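Local coordinates for protein methylenetetrahydrofolate--tRNA-(uracil-5-)-methyltransferase TrmFO (Thermus thermophilus, PDB 3G5S) that probably catalyses, with FAD as cofactor, the folate-dependent methylation of uridine 54 in tRNA to 5-methyluridine, at residues Tyr186-Met191 and Val245-Pro250. Numbering follows the deposited sequence. Where two conformers were deposited one is given.
Sequences YLNCPM and VGLVDP
The forked end of L247 meets the flat amide of N188: both methyls lie over one face of the amide, CD1 3.4 Å and CD2 3.9 Å from N188 OD1. Leucine suits this place because its branched apolar end can spread over an amide face. N188 extends from strand 187-191 toward the loop, and asparagine fits because both ends of the amide are used: OD1 accepts a hydrogen bond from Q261 NE2, and ND2 donates to the backbone oxygens of F175 and A177. These bonds tie it to strand 258-264 through Q261, and to strand 175-176 and the residue after it through F175 and A177. They fix its rotation, leaving L247 a steady surface to pack on. With an alanine here, Q261 NE2 and the two carbonyls would probably lose these partners, and a gap would open under L247. The second touch, P190 with D249, is slighter: CG of the partly exposed proline ring, which also packs on F175, lies 3.5 Å from D249 OD2, and the side chains cross at about a right angle. D249 reaches it with CG anti to the backbone N (chi1 -176°), while OD1 accepts the backbone N-H of R251, closing an Asx turn over P250, which suits an aspartate. Beyond, V248 and P250 are exposed. The two segments thus meet by van der Waals packing without a hydrogen bond between them, the N188 amide and D249 OD1 being bonded to other partners.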
loop_
_atom_site.group_PDB
_atom_site.type_symbol
_atom_site.label_atom_id
_atom_site.label_comp_id
_atom_site.label_asym_id
_atom_site.label_seq_id
_atom_site.Cartn_x
_atom_site.Cartn_y
_atom_site.Cartn_z
ATOM N N TYR A 186 -11.799 -20.882 -1.051
ATOM C CA TYR A 186 -12.007 -19.900 -2.106
ATOM C C TYR A 186 -13.490 -19.703 -2.378
ATOM O O TYR A 186 -14.292 -20.624 -2.224
ATOM C CB TYR A 186 -11.311 -20.336 -3.400
ATOM C CG TYR A 186 -9.806 -20.418 -3.305
ATOM C CD1 TYR A 186 -9.012 -19.340 -3.671
ATOM C CD2 TYR A 186 -9.182 -21.570 -2.848
ATOM C CE1 TYR A 186 -7.637 -19.406 -3.589
ATOM C CE2 TYR A 186 -7.805 -21.647 -2.758
ATOM C CZ TYR A 186 -7.037 -20.562 -3.129
ATOM O OH TYR A 186 -5.667 -20.629 -3.041
ATOM N N LEU A 187 -13.848 -18.489 -2.772
ATOM C CA LEU A 187 -15.166 -18.227 -3.326
ATOM C C LEU A 187 -15.067 -18.372 -4.836
ATOM O O LEU A 187 -14.158 -17.834 -5.462
ATOM C CB LEU A 187 -15.646 -16.825 -2.956
ATOM C CG LEU A 187 -16.466 -16.705 -1.674
ATOM C CD1 LEU A 187 -16.735 -15.247 -1.349
ATOM C CD2 LEU A 187 -17.774 -17.474 -1.821
ATOM N N ASN A 188 -16.001 -19.111 -5.417
ATOM C CA ASN A 188 -15.979 -19.376 -6.846
ATOM C C ASN A 188 -17.205 -18.772 -7.504
ATOM O O ASN A 188 -18.321 -19.019 -7.066
ATOM C CB ASN A 188 -15.945 -20.882 -7.090
ATOM C CG ASN A 188 -14.748 -21.538 -6.443
ATOM O OD1 ASN A 188 -13.645 -21.491 -6.981
ATOM N ND2 ASN A 188 -14.952 -22.134 -5.272
ATOM N N CYS A 189 -16.988 -17.979 -8.546
ATOM C CA CYS A 189 -18.064 -17.344 -9.296
ATOM C C CYS A 189 -18.172 -18.035 -10.648
ATOM O O CYS A 189 -17.409 -17.718 -11.562
ATOM C CB CYS A 189 -17.749 -15.864 -9.515
ATOM S SG CYS A 189 -17.459 -14.912 -8.011
ATOM N N PRO A 190 -19.098 -19.002 -10.778
ATOM C CA PRO A 190 -19.193 -19.727 -12.046
ATOM C C PRO A 190 -19.845 -18.911 -13.160
ATOM O O PRO A 190 -20.722 -18.072 -12.915
ATOM C CB PRO A 190 -20.051 -20.942 -11.693
ATOM C CG PRO A 190 -20.872 -20.509 -10.529
ATOM C CD PRO A 190 -20.025 -19.529 -9.759
HETATM N N MSE A 191 -19.427 -19.210 -14.384
HETATM C CA MSE A 191 -19.813 -18.479 -15.572
HETATM C C MSE A 191 -20.197 -19.471 -16.656
HETATM O O MSE A 191 -19.592 -20.542 -16.757
HETATM C CB MSE A 191 -18.615 -17.681 -16.054
HETATM C CG MSE A 191 -18.971 -16.426 -16.756
HETATM SE SE MSE A 191 -17.384 -15.374 -16.894
HETATM C CE MSE A 191 -16.970 -15.189 -15.062
ATOM N N VAL A 245 -11.206 -26.591 -13.055
ATOM C CA VAL A 245 -10.657 -27.889 -12.664
ATOM C C VAL A 245 -10.899 -28.213 -11.193
ATOM O O VAL A 245 -10.534 -27.439 -10.311
ATOM C CB VAL A 245 -9.145 -27.957 -12.947
ATOM C CG1 VAL A 245 -8.605 -29.316 -12.564
ATOM C CG2 VAL A 245 -8.874 -27.661 -14.411
ATOM N N GLY A 246 -11.520 -29.361 -10.937
ATOM C CA GLY A 246 -11.732 -29.825 -9.576
ATOM C C GLY A 246 -12.880 -29.165 -8.826
ATOM O O GLY A 246 -13.047 -29.392 -7.624
ATOM N N LEU A 247 -13.675 -28.359 -9.524
ATOM C CA LEU A 247 -14.813 -27.680 -8.908
ATOM C C LEU A 247 -16.134 -28.252 -9.403
ATOM O O LEU A 247 -16.259 -28.641 -10.567
ATOM C CB LEU A 247 -14.758 -26.179 -9.195
ATOM C CG LEU A 247 -13.518 -25.434 -8.692
ATOM C CD1 LEU A 247 -13.462 -24.027 -9.272
ATOM C CD2 LEU A 247 -13.486 -25.399 -7.172
ATOM N N VAL A 248 -17.109 -28.306 -8.504
ATOM C CA VAL A 248 -18.452 -28.732 -8.854
ATOM C C VAL A 248 -19.412 -27.639 -8.418
ATOM O O VAL A 248 -19.477 -27.285 -7.243
ATOM C CB VAL A 248 -18.826 -30.070 -8.183
ATOM C CG1 VAL A 248 -20.257 -30.464 -8.541
ATOM C CG2 VAL A 248 -17.848 -31.161 -8.596
ATOM N N ASP A 249 -20.148 -27.093 -9.380
ATOM C CA ASP A 249 -21.129 -26.059 -9.108
ATOM C C ASP A 249 -22.343 -26.723 -8.459
ATOM O O ASP A 249 -22.985 -27.566 -9.086
ATOM C CB ASP A 249 -21.521 -25.391 -10.427
ATOM C CG ASP A 249 -22.481 -24.226 -10.249
ATOM O OD1 ASP A 249 -23.040 -24.052 -9.148
ATOM O OD2 ASP A 249 -22.672 -23.481 -11.234
ATOM N N PRO A 250 -22.670 -26.358 -7.205
ATOM C CA PRO A 250 -23.799 -27.026 -6.540
ATOM C C PRO A 250 -25.110 -26.852 -7.291
ATOM O O PRO A 250 -26.019 -27.658 -7.133
ATOM C CB PRO A 250 -23.882 -26.314 -5.184
ATOM C CG PRO A 250 -22.521 -25.761 -4.960
ATOM C CD PRO A 250 -22.019 -25.371 -6.324
#